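Local coordinates for protein cyclic GMP-AMP synthase-like receptor (Tribolium castaneum, PDB 7LT2) that senses double-stranded RNA and then makes the cyclic dinucleotide 2',3'-cGAMP from ATP and GTP in innate immunity, at residues E248-V262 with S278-E290. Residues are numbered along the deposited sequence; the frame is centred on the assembly and turned at random.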
ATOM      1  N   GLU A 248      -7.058  -5.863  -5.477  1.00 17.07           N
ATOM      2  CA  GLU A 248      -6.932  -6.530  -4.180  1.00 14.78           C
ATOM      3  C   GLU A 248      -7.887  -5.932  -3.155  1.00 18.46           C
ATOM      4  O   GLU A 248      -8.454  -6.655  -2.324  1.00 16.52           O
ATOM      5  CB  GLU A 248      -5.490  -6.438  -3.672  1.00 17.05           C
ATOM      6  CG  GLU A 248      -4.497  -7.279  -4.450  1.00 18.49           C
ATOM      7  CD  GLU A 248      -3.054  -7.025  -4.040  1.00 19.93           C
ATOM      8  OE1 GLU A 248      -2.827  -6.361  -3.007  1.00 22.78           O
ATOM      9  OE2 GLU A 248      -2.144  -7.503  -4.746  1.00 22.10           O
ATOM     10  N   ARG A 249      -8.065  -4.611  -3.185  1.00 15.68           N
ATOM     11  CA  ARG A 249      -8.945  -3.963  -2.218  1.00 18.50           C
ATOM     12  C   ARG A 249     -10.390  -4.420  -2.389  1.00 17.09           C
ATOM     13  O   ARG A 249     -11.125  -4.552  -1.403  1.00 17.63           O
ATOM     14  CB  ARG A 249      -8.834  -2.442  -2.349  1.00 16.98           C
ATOM     15  CG  ARG A 249      -9.571  -1.678  -1.258  1.00 18.51           C
ATOM     16  CD  ARG A 249      -9.110  -0.239  -1.196  1.00 19.54           C
ATOM     17  NE  ARG A 249      -7.710  -0.127  -0.798  1.00 17.06           N
ATOM     18  CZ  ARG A 249      -6.980   0.970  -0.948  1.00 15.21           C
ATOM     19  NH1 ARG A 249      -7.488   2.069  -1.480  1.00 18.63           N
ATOM     20  NH2 ARG A 249      -5.705   0.960  -0.562  1.00 16.43           N
ATOM     21  N   VAL A 250     -10.819  -4.668  -3.630  1.00 17.25           N
ATOM     22  CA  VAL A 250     -12.173  -5.176  -3.853  1.00 19.18           C
ATOM     23  C   VAL A 250     -12.279  -6.627  -3.396  1.00 14.61           C
ATOM     24  O   VAL A 250     -13.278  -7.026  -2.782  1.00 16.24           O
ATOM     25  CB  VAL A 250     -12.575  -5.018  -5.332  1.00 19.49           C
ATOM     26  CG1 VAL A 250     -13.995  -5.543  -5.570  1.00 17.21           C
ATOM     27  CG2 VAL A 250     -12.470  -3.564  -5.751  1.00 19.29           C
ATOM     28  N   LEU A 251     -11.245  -7.431  -3.663  1.00 17.85           N
ATOM     29  CA  LEU A 251     -11.251  -8.838  -3.264  1.00 17.53           C
ATOM     30  C   LEU A 251     -11.417  -9.004  -1.755  1.00 18.28           C
ATOM     31  O   LEU A 251     -12.100  -9.932  -1.302  1.00 17.24           O
ATOM     32  CB  LEU A 251      -9.963  -9.524  -3.730  1.00 19.51           C
ATOM     33  CG  LEU A 251      -9.848  -9.930  -5.201  1.00 21.45           C
ATOM     34  CD1 LEU A 251      -8.439 -10.421  -5.505  1.00 21.78           C
ATOM     35  CD2 LEU A 251     -10.878 -11.012  -5.537  1.00 21.81           C
ATOM     36  N   ILE A 252     -10.808  -8.118  -0.957  1.00 17.10           N
ATOM     37  CA  ILE A 252     -10.877  -8.261   0.498  1.00 16.77           C
ATOM     38  C   ILE A 252     -12.090  -7.571   1.112  1.00 16.25           C
ATOM     39  O   ILE A 252     -12.320  -7.713   2.323  1.00 18.27           O
ATOM     40  CB  ILE A 252      -9.603  -7.724   1.191  1.00 17.50           C
ATOM     41  CG1 ILE A 252      -9.430  -6.223   0.936  1.00 16.00           C
ATOM     42  CG2 ILE A 252      -8.367  -8.521   0.766  1.00 17.09           C
ATOM     43  CD1 ILE A 252      -8.233  -5.610   1.640  1.00 18.55           C
ATOM     44  N   ASP A 253     -12.878  -6.846   0.320  1.00 15.78           N
ATOM     45  CA  ASP A 253     -14.009  -6.080   0.823  1.00 16.05           C
ATOM     46  C   ASP A 253     -15.239  -6.973   0.946  1.00 18.51           C
ATOM     47  O   ASP A 253     -15.330  -8.033   0.321  1.00 17.95           O
ATOM     48  CB  ASP A 253     -14.309  -4.905  -0.117  1.00 14.77           C
ATOM     49  CG  ASP A 253     -15.017  -3.749   0.570  1.00 21.44           C
ATOM     50  OD1 ASP A 253     -15.262  -3.798   1.796  1.00 21.92           O
ATOM     51  OD2 ASP A 253     -15.336  -2.768  -0.134  1.00 24.03           O
ATOM     52  N   ASN A 254     -16.191  -6.527   1.768  1.00 16.69           N
ATOM     53  CA  ASN A 254     -17.474  -7.210   1.952  1.00 16.76           C
ATOM     54  C   ASN A 254     -17.276  -8.675   2.341  1.00 18.05           C
ATOM     55  O   ASN A 254     -17.917  -9.583   1.807  1.00 20.71           O
ATOM     56  CB  ASN A 254     -18.344  -7.077   0.695  1.00 18.23           C
ATOM     57  CG  ASN A 254     -19.731  -7.673   0.874  1.00 20.69           C
ATOM     58  OD1 ASN A 254     -20.301  -7.641   1.969  1.00 20.11           O
ATOM     59  ND2 ASN A 254     -20.271  -8.248  -0.198  1.00 19.78           N
ATOM     60  N   LYS A 255     -16.367  -8.910   3.296  1.00 16.86           N
ATOM     61  CA  LYS A 255     -16.082 -10.267   3.745  1.00 19.50           C
ATOM     62  C   LYS A 255     -16.036 -10.362   5.266  1.00 19.40           C
ATOM     63  O   LYS A 255     -15.304 -11.188   5.821  1.00 22.58           O
ATOM     64  CB  LYS A 255     -14.790 -10.791   3.118  1.00 19.38           C
ATOM     65  CG  LYS A 255     -14.994 -11.199   1.659  1.00 20.95           C
ATOM     66  CD  LYS A 255     -13.767 -11.842   1.045  1.00 21.37           C
ATOM     67  CE  LYS A 255     -14.099 -12.476  -0.302  1.00 22.36           C
ATOM     68  NZ  LYS A 255     -14.495 -11.485  -1.344  1.00 19.56           N
ATOM     69  N   ASN A 256     -16.822  -9.528   5.943  1.00 24.67           N
ATOM     70  CA  ASN A 256     -17.219  -9.726   7.336  1.00 22.09           C
ATOM     71  C   ASN A 256     -16.040 -10.005   8.260  1.00 19.90           C
ATOM     72  O   ASN A 256     -15.373  -9.071   8.713  1.00 21.56           O
ATOM     73  CB  ASN A 256     -18.248 -10.857   7.417  1.00 23.16           C
ATOM     74  CG  ASN A 256     -19.030 -10.838   8.711  1.00 25.67           C
ATOM     75  OD1 ASN A 256     -18.763 -10.029   9.600  1.00 27.52           O
ATOM     76  ND2 ASN A 256     -20.011 -11.726   8.820  1.00 27.30           N
ATOM     77  N   ARG A 257     -15.773 -11.281   8.543  1.00 19.91           N
ATOM     78  CA  ARG A 257     -14.721 -11.636   9.490  1.00 18.44           C
ATOM     79  C   ARG A 257     -13.308 -11.481   8.929  1.00 18.52           C
ATOM     80  O   ARG A 257     -12.345 -11.596   9.697  1.00 19.02           O
ATOM     81  CB  ARG A 257     -14.910 -13.079   9.979  1.00 17.97           C
ATOM     82  CG  ARG A 257     -15.838 -13.231  11.190  1.00 19.50           C
ATOM     83  CD  ARG A 257     -17.277 -12.920  10.827  1.00 25.83           C
ATOM     84  NE  ARG A 257     -18.220 -13.463  11.801  1.00 25.73           N
ATOM     85  CZ  ARG A 257     -18.855 -12.744  12.717  1.00 28.56           C
ATOM     86  NH1 ARG A 257     -18.660 -11.441  12.833  1.00 31.25           N
ATOM     87  NH2 ARG A 257     -19.718 -13.347  13.529  1.00 26.83           N
ATOM     88  N   LEU A 258     -13.151 -11.205   7.631  1.00 17.03           N
ATOM     89  CA  LEU A 258     -11.832 -11.312   7.005  1.00 16.58           C
ATOM     90  C   LEU A 258     -10.838 -10.303   7.577  1.00 19.04           C
ATOM     91  O   LEU A 258      -9.725 -10.673   7.964  1.00 17.80           O
ATOM     92  CB  LEU A 258     -11.945 -11.141   5.487  1.00 17.80           C
ATOM     93  CG  LEU A 258     -10.624 -11.298   4.712  1.00 17.21           C
ATOM     94  CD1 LEU A 258     -10.877 -11.951   3.363  1.00 21.21           C
ATOM     95  CD2 LEU A 258      -9.898  -9.962   4.518  1.00 17.93           C
ATOM     96  N   LYS A 259     -11.196  -9.015   7.597  1.00 17.72           N
ATOM     97  CA  LYS A 259     -10.202  -8.012   7.983  1.00 17.84           C
ATOM     98  C   LYS A 259      -9.831  -8.111   9.463  1.00 19.86           C
ATOM     99  O   LYS A 259      -8.643  -7.984   9.788  1.00 17.38           O
ATOM    100  CB  LYS A 259     -10.679  -6.600   7.612  1.00 17.04           C
ATOM    101  CG  LYS A 259     -10.727  -6.385   6.102  1.00 19.64           C
ATOM    102  CD  LYS A 259     -11.009  -4.941   5.731  1.00 14.74           C
ATOM    103  CE  LYS A 259     -11.051  -4.787   4.214  1.00 16.52           C
ATOM    104  NZ  LYS A 259     -11.291  -3.374   3.809  1.00 20.67           N
ATOM    105  N   PRO A 260     -10.772  -8.345  10.390  1.00 16.48           N
ATOM    106  CA  PRO A 260     -10.334  -8.658  11.765  1.00 17.55           C
ATOM    107  C   PRO A 260      -9.386  -9.844  11.831  1.00 17.33           C
ATOM    108  O   PRO A 260      -8.384  -9.789  12.552  1.00 18.74           O
ATOM    109  CB  PRO A 260     -11.657  -8.925  12.502  1.00 16.34           C
ATOM    110  CG  PRO A 260     -12.642  -8.070  11.774  1.00 17.79           C
ATOM    111  CD  PRO A 260     -12.233  -8.143  10.325  1.00 16.13           C
ATOM    112  N   ALA A 261      -9.657 -10.907  11.069  1.00 17.98           N
ATOM    113  CA  ALA A 261      -8.782 -12.077  11.098  1.00 18.01           C
ATOM    114  C   ALA A 261      -7.385 -11.741  10.588  1.00 17.30           C
ATOM    115  O   ALA A 261      -6.384 -12.208  11.147  1.00 17.34           O
ATOM    116  CB  ALA A 261      -9.397 -13.212  10.276  1.00 17.41           C
ATOM    117  N   VAL A 262      -7.296 -10.937   9.524  1.00 16.22           N
ATOM    118  CA  VAL A 262      -5.982 -10.557   9.008  1.00 14.27           C
ATOM    119  C   VAL A 262      -5.206  -9.790  10.066  1.00 15.74           C
ATOM    120  O   VAL A 262      -4.018 -10.042  10.291  1.00 17.36           O
ATOM    121  CB  VAL A 262      -6.108  -9.729   7.718  1.00 16.49           C
ATOM    122  CG1 VAL A 262      -4.728  -9.223   7.289  1.00 15.92           C
ATOM    123  CG2 VAL A 262      -6.716 -10.553   6.611  1.00 19.63           C
ATOM    124  N   SER A 278       4.149  -7.868   6.038  1.00 19.74           N
ATOM    125  CA  SER A 278       2.689  -7.833   6.081  1.00 19.25           C
ATOM    126  C   SER A 278       2.069  -8.241   4.748  1.00 19.17           C
ATOM    127  O   SER A 278       1.025  -8.902   4.726  1.00 16.61           O
ATOM    128  CB  SER A 278       2.210  -6.442   6.491  1.00 20.55           C
ATOM    129  OG  SER A 278       2.601  -6.146   7.822  1.00 21.11           O
ATOM    130  N   TYR A 279       2.691  -7.869   3.625  1.00 19.28           N
ATOM    131  CA  TYR A 279       2.098  -8.224   2.337  1.00 18.18           C
ATOM    132  C   TYR A 279       2.087  -9.729   2.121  1.00 18.95           C
ATOM    133  O   TYR A 279       1.254 -10.236   1.360  1.00 18.44           O
ATOM    134  CB  TYR A 279       2.831  -7.533   1.184  1.00 18.78           C
ATOM    135  CG  TYR A 279       2.149  -7.731  -0.162  1.00 21.94           C
ATOM    136  CD1 TYR A 279       0.911  -7.152  -0.431  1.00 20.30           C
ATOM    137  CD2 TYR A 279       2.738  -8.504  -1.152  1.00 21.48           C
ATOM    138  CE1 TYR A 279       0.284  -7.332  -1.662  1.00 20.60           C
ATOM    139  CE2 TYR A 279       2.122  -8.685  -2.382  1.00 17.79           C
ATOM    140  CZ  TYR A 279       0.895  -8.105  -2.631  1.00 20.40           C
ATOM    141  OH  TYR A 279       0.298  -8.295  -3.859  1.00 20.72           O
ATOM    142  N   TYR A 280       3.000 -10.458   2.770  1.00 18.19           N
ATOM    143  CA  TYR A 280       2.987 -11.911   2.645  1.00 19.29           C
ATOM    144  C   TYR A 280       1.753 -12.498   3.317  1.00 17.67           C
ATOM    145  O   TYR A 280       1.180 -13.479   2.830  1.00 19.23           O
ATOM    146  CB  TYR A 280       4.262 -12.520   3.242  1.00 17.30           C
ATOM    147  CG  TYR A 280       5.561 -11.927   2.723  1.00 21.15           C
ATOM    148  CD1 TYR A 280       5.596 -11.167   1.559  1.00 22.81           C
ATOM    149  CD2 TYR A 280       6.751 -12.135   3.401  1.00 21.23           C
ATOM    150  CE1 TYR A 280       6.780 -10.622   1.093  1.00 27.39           C
ATOM    151  CE2 TYR A 280       7.942 -11.601   2.941  1.00 26.31           C
ATOM    152  CZ  TYR A 280       7.948 -10.845   1.788  1.00 29.49           C
ATOM    153  OH  TYR A 280       9.129 -10.305   1.326  1.00 32.52           O
ATOM    154  N   ILE A 281       1.333 -11.910   4.441  1.00 17.71           N
ATOM    155  CA  ILE A 281       0.095 -12.339   5.087  1.00 18.78           C
ATOM    156  C   ILE A 281      -1.107 -11.958   4.235  1.00 15.93           C
ATOM    157  O   ILE A 281      -2.028 -12.762   4.040  1.00 17.22           O
ATOM    158  CB  ILE A 281       0.001 -11.746   6.503  1.00 14.82           C
ATOM    159  CG1 ILE A 281       1.096 -12.334   7.394  1.00 18.00           C
ATOM    160  CG2 ILE A 281      -1.368 -12.020   7.114  1.00 18.16           C
ATOM    161  CD1 ILE A 281       1.272 -11.598   8.706  1.00 19.53           C
ATOM    162  N   LYS A 282      -1.120 -10.726   3.712  1.00 15.92           N
ATOM    163  CA  LYS A 282      -2.181 -10.322   2.791  1.00 15.79           C
ATOM    164  C   LYS A 282      -2.275 -11.288   1.618  1.00 18.50           C
ATOM    165  O   LYS A 282      -3.375 -11.693   1.221  1.00 15.28           O
ATOM    166  CB  LYS A 282      -1.926  -8.897   2.291  1.00 15.55           C
ATOM    167  CG  LYS A 282      -3.097  -8.277   1.528  1.00 15.87           C
ATOM    168  CD  LYS A 282      -2.690  -6.967   0.862  1.00 17.11           C
ATOM    169  CE  LYS A 282      -3.873  -6.306   0.161  1.00 20.26           C
ATOM    170  NZ  LYS A 282      -3.438  -5.134  -0.654  1.00 17.06           N
ATOM    171  N   THR A 283      -1.122 -11.693   1.073  1.00 17.81           N
ATOM    172  CA  THR A 283      -1.099 -12.611  -0.061  1.00 16.84           C
ATOM    173  C   THR A 283      -1.698 -13.963   0.303  1.00 20.70           C
ATOM    174  O   THR A 283      -2.443 -14.553  -0.488  1.00 16.76           O
ATOM    175  CB  THR A 283       0.335 -12.779  -0.570  1.00 18.39           C
ATOM    176  OG1 THR A 283       0.822 -11.521  -1.062  1.00 20.41           O
ATOM    177  CG2 THR A 283       0.391 -13.810  -1.691  1.00 18.88           C
ATOM    178  N   VAL A 284      -1.372 -14.480   1.491  1.00 18.40           N
ATOM    179  CA  VAL A 284      -1.975 -15.733   1.937  1.00 16.32           C
ATOM    180  C   VAL A 284      -3.496 -15.619   1.940  1.00 16.25           C
ATOM    181  O   VAL A 284      -4.203 -16.530   1.492  1.00 17.79           O
ATOM    182  CB  VAL A 284      -1.425 -16.130   3.320  1.00 18.38           C
ATOM    183  CG1 VAL A 284      -2.286 -17.205   3.959  1.00 18.59           C
ATOM    184  CG2 VAL A 284       0.014 -16.615   3.192  1.00 18.08           C
ATOM    185  N   PHE A 285      -4.026 -14.484   2.402  1.00 18.24           N
ATOM    186  CA  PHE A 285      -5.479 -14.325   2.429  1.00 16.69           C
ATOM    187  C   PHE A 285      -6.076 -14.210   1.028  1.00 16.32           C
ATOM    188  O   PHE A 285      -7.194 -14.684   0.804  1.00 17.39           O
ATOM    189  CB  PHE A 285      -5.874 -13.123   3.293  1.00 16.92           C
ATOM    190  CG  PHE A 285      -6.054 -13.469   4.743  1.00 17.04           C
ATOM    191  CD1 PHE A 285      -4.951 -13.596   5.576  1.00 17.97           C
ATOM    192  CD2 PHE A 285      -7.321 -13.705   5.265  1.00 18.98           C
ATOM    193  CE1 PHE A 285      -5.107 -13.930   6.910  1.00 17.65           C
ATOM    194  CE2 PHE A 285      -7.488 -14.039   6.599  1.00 17.58           C
ATOM    195  CZ  PHE A 285      -6.378 -14.153   7.425  1.00 21.00           C
ATOM    196  N   LEU A 286      -5.355 -13.611   0.072  1.00 18.53           N
ATOM    197  CA  LEU A 286      -5.821 -13.640  -1.314  1.00 17.07           C
ATOM    198  C   LEU A 286      -5.961 -15.073  -1.814  1.00 20.54           C
ATOM    199  O   LEU A 286      -6.949 -15.415  -2.474  1.00 19.48           O
ATOM    200  CB  LEU A 286      -4.874 -12.846  -2.219  1.00 17.03           C
ATOM    201  CG  LEU A 286      -4.769 -11.337  -1.997  1.00 19.18           C
ATOM    202  CD1 LEU A 286      -3.739 -10.737  -2.936  1.00 20.48           C
ATOM    203  CD2 LEU A 286      -6.126 -10.662  -2.195  1.00 19.39           C
ATOM    204  N   HIS A 287      -4.985 -15.930  -1.500  1.00 17.70           N
ATOM    205  CA  HIS A 287      -5.096 -17.338  -1.865  1.00 20.20           C
ATOM    206  C   HIS A 287      -6.261 -18.008  -1.150  1.00 19.15           C
ATOM    207  O   HIS A 287      -6.983 -18.811  -1.750  1.00 21.86           O
ATOM    208  CB  HIS A 287      -3.791 -18.068  -1.551  1.00 19.72           C
ATOM    209  CG  HIS A 287      -2.661 -17.678  -2.442  1.00 18.08           C
ATOM    210  ND1 HIS A 287      -2.699 -17.858  -3.808  1.00 21.49           N
ATOM    211  CD2 HIS A 287      -1.463 -17.109  -2.170  1.00 17.86           C
ATOM    212  CE1 HIS A 287      -1.570 -17.425  -4.338  1.00 21.29           C
ATOM    213  NE2 HIS A 287      -0.802 -16.967  -3.366  1.00 20.80           N
ATOM    214  N   ILE A 288      -6.454 -17.699   0.136  1.00 17.63           N
ATOM    215  CA  ILE A 288      -7.562 -18.291   0.884  1.00 19.64           C
ATOM    216  C   ILE A 288      -8.904 -17.843   0.309  1.00 18.94           C
ATOM    217  O   ILE A 288      -9.847 -18.640   0.212  1.00 21.16           O
ATOM    218  CB  ILE A 288      -7.441 -17.954   2.382  1.00 19.00           C
ATOM    219  CG1 ILE A 288      -6.199 -18.615   2.976  1.00 22.14           C
ATOM    220  CG2 ILE A 288      -8.684 -18.415   3.136  1.00 17.52           C
ATOM    221  CD1 ILE A 288      -5.991 -18.295   4.429  1.00 22.53           C
ATOM    222  N   ILE A 289      -9.011 -16.569  -0.082  1.00 20.11           N
ATOM    223  CA  ILE A 289     -10.226 -16.092  -0.743  1.00 18.88           C
ATOM    224  C   ILE A 289     -10.522 -16.925  -1.984  1.00 21.79           C
ATOM    225  O   ILE A 289     -11.673 -17.293  -2.247  1.00 20.12           O
ATOM    226  CB  ILE A 289     -10.101 -14.598  -1.099  1.00 20.52           C
ATOM    227  CG1 ILE A 289     -10.227 -13.725   0.145  1.00 21.57           C
ATOM    228  CG2 ILE A 289     -11.156 -14.201  -2.138  1.00 20.50           C
ATOM    229  CD1 ILE A 289      -9.794 -12.291  -0.098  1.00 23.81           C
ATOM    230  N   GLU A 290      -9.487 -17.222  -2.772  1.00 19.51           N
ATOM    231  CA  GLU A 290      -9.684 -17.994  -3.995  1.00 21.00           C
ATOM    232  C   GLU A 290     -10.112 -19.424  -3.682  1.00 24.74           C
ATOM    233  O   GLU A 290     -10.930 -20.007  -4.403  1.00 25.61           O
ATOM    234  CB  GLU A 290      -8.397 -17.980  -4.828  1.00 23.79           C
ATOM    235  CG  GLU A 290      -8.409 -18.907  -6.042  1.00 27.61           C
ATOM    236  CD  GLU A 290      -9.422 -18.500  -7.112  1.00 29.24           C
ATOM    237  OE1 GLU A 290      -9.968 -17.378  -7.049  1.00 32.22           O
ATOM    238  OE2 GLU A 290      -9.669 -19.311  -8.029  1.00 36.39           O
TER
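Val262 packs on Phe285 where segments 258-262 and 278-290 run roughly antiparallel, at 142° between their N-to-C directions, with axes 11.2 Å apart at their closest. The nearest CA atoms there are those of Val262 and Lys282, 7.3 Å apart. Leu251, in the helical run from 248, lies nearest Leu286, CA to CA. A type II' turn from Lys255 to Leu258 leads into helix 258-272.

Glu248 makes the polar part of the contact. Its OE1 accepts a hydrogen bond from Lys282 NZ at 2.7 Å, part of a salt bridge, met nearly along the C-O axis. OE2 accepts a hydrogen bond from Tyr279 OH at 2.7 Å, on the syn side, 24° out of the carboxylate plane. Both carboxylate oxygens are thus held, and Trp325 adds a second donor to OE2. Lys282 reaches Glu248 on a fully extended chain and also pairs with Asp61, so its ammonium group bridges two acids.

Apolar groups fill the rest. Leu286 lies across Glu248 and Leu251, with its CD1 3.9 Å from Glu248 CG. Val262 CG2 sits over the centre of the Phe285 ring, 3.3 Å from the centroid, as a CH-pi contact. This methyl lies anti to the carbonyl carbon of Val262, since CG1 takes the place anti to N (chi1 174°). Ile289 CD1 packs against Leu258 CD1 at 3.6 Å, and Ile289 CG2 lies 3.9 Å from Lys255 CE. Lys255 NZ turns back to bond Leu251 O.

The contact packs the helix with Glu248 and the start of helix 258-272 on helix 278-291 of the Mab-21 HhH/H2TH-like region. Glu248, Tyr279 and Lys282 belong to a probable nucleotide site, and the far end of helix 278-291 carries Ile289 and Glu290 of the manganese site.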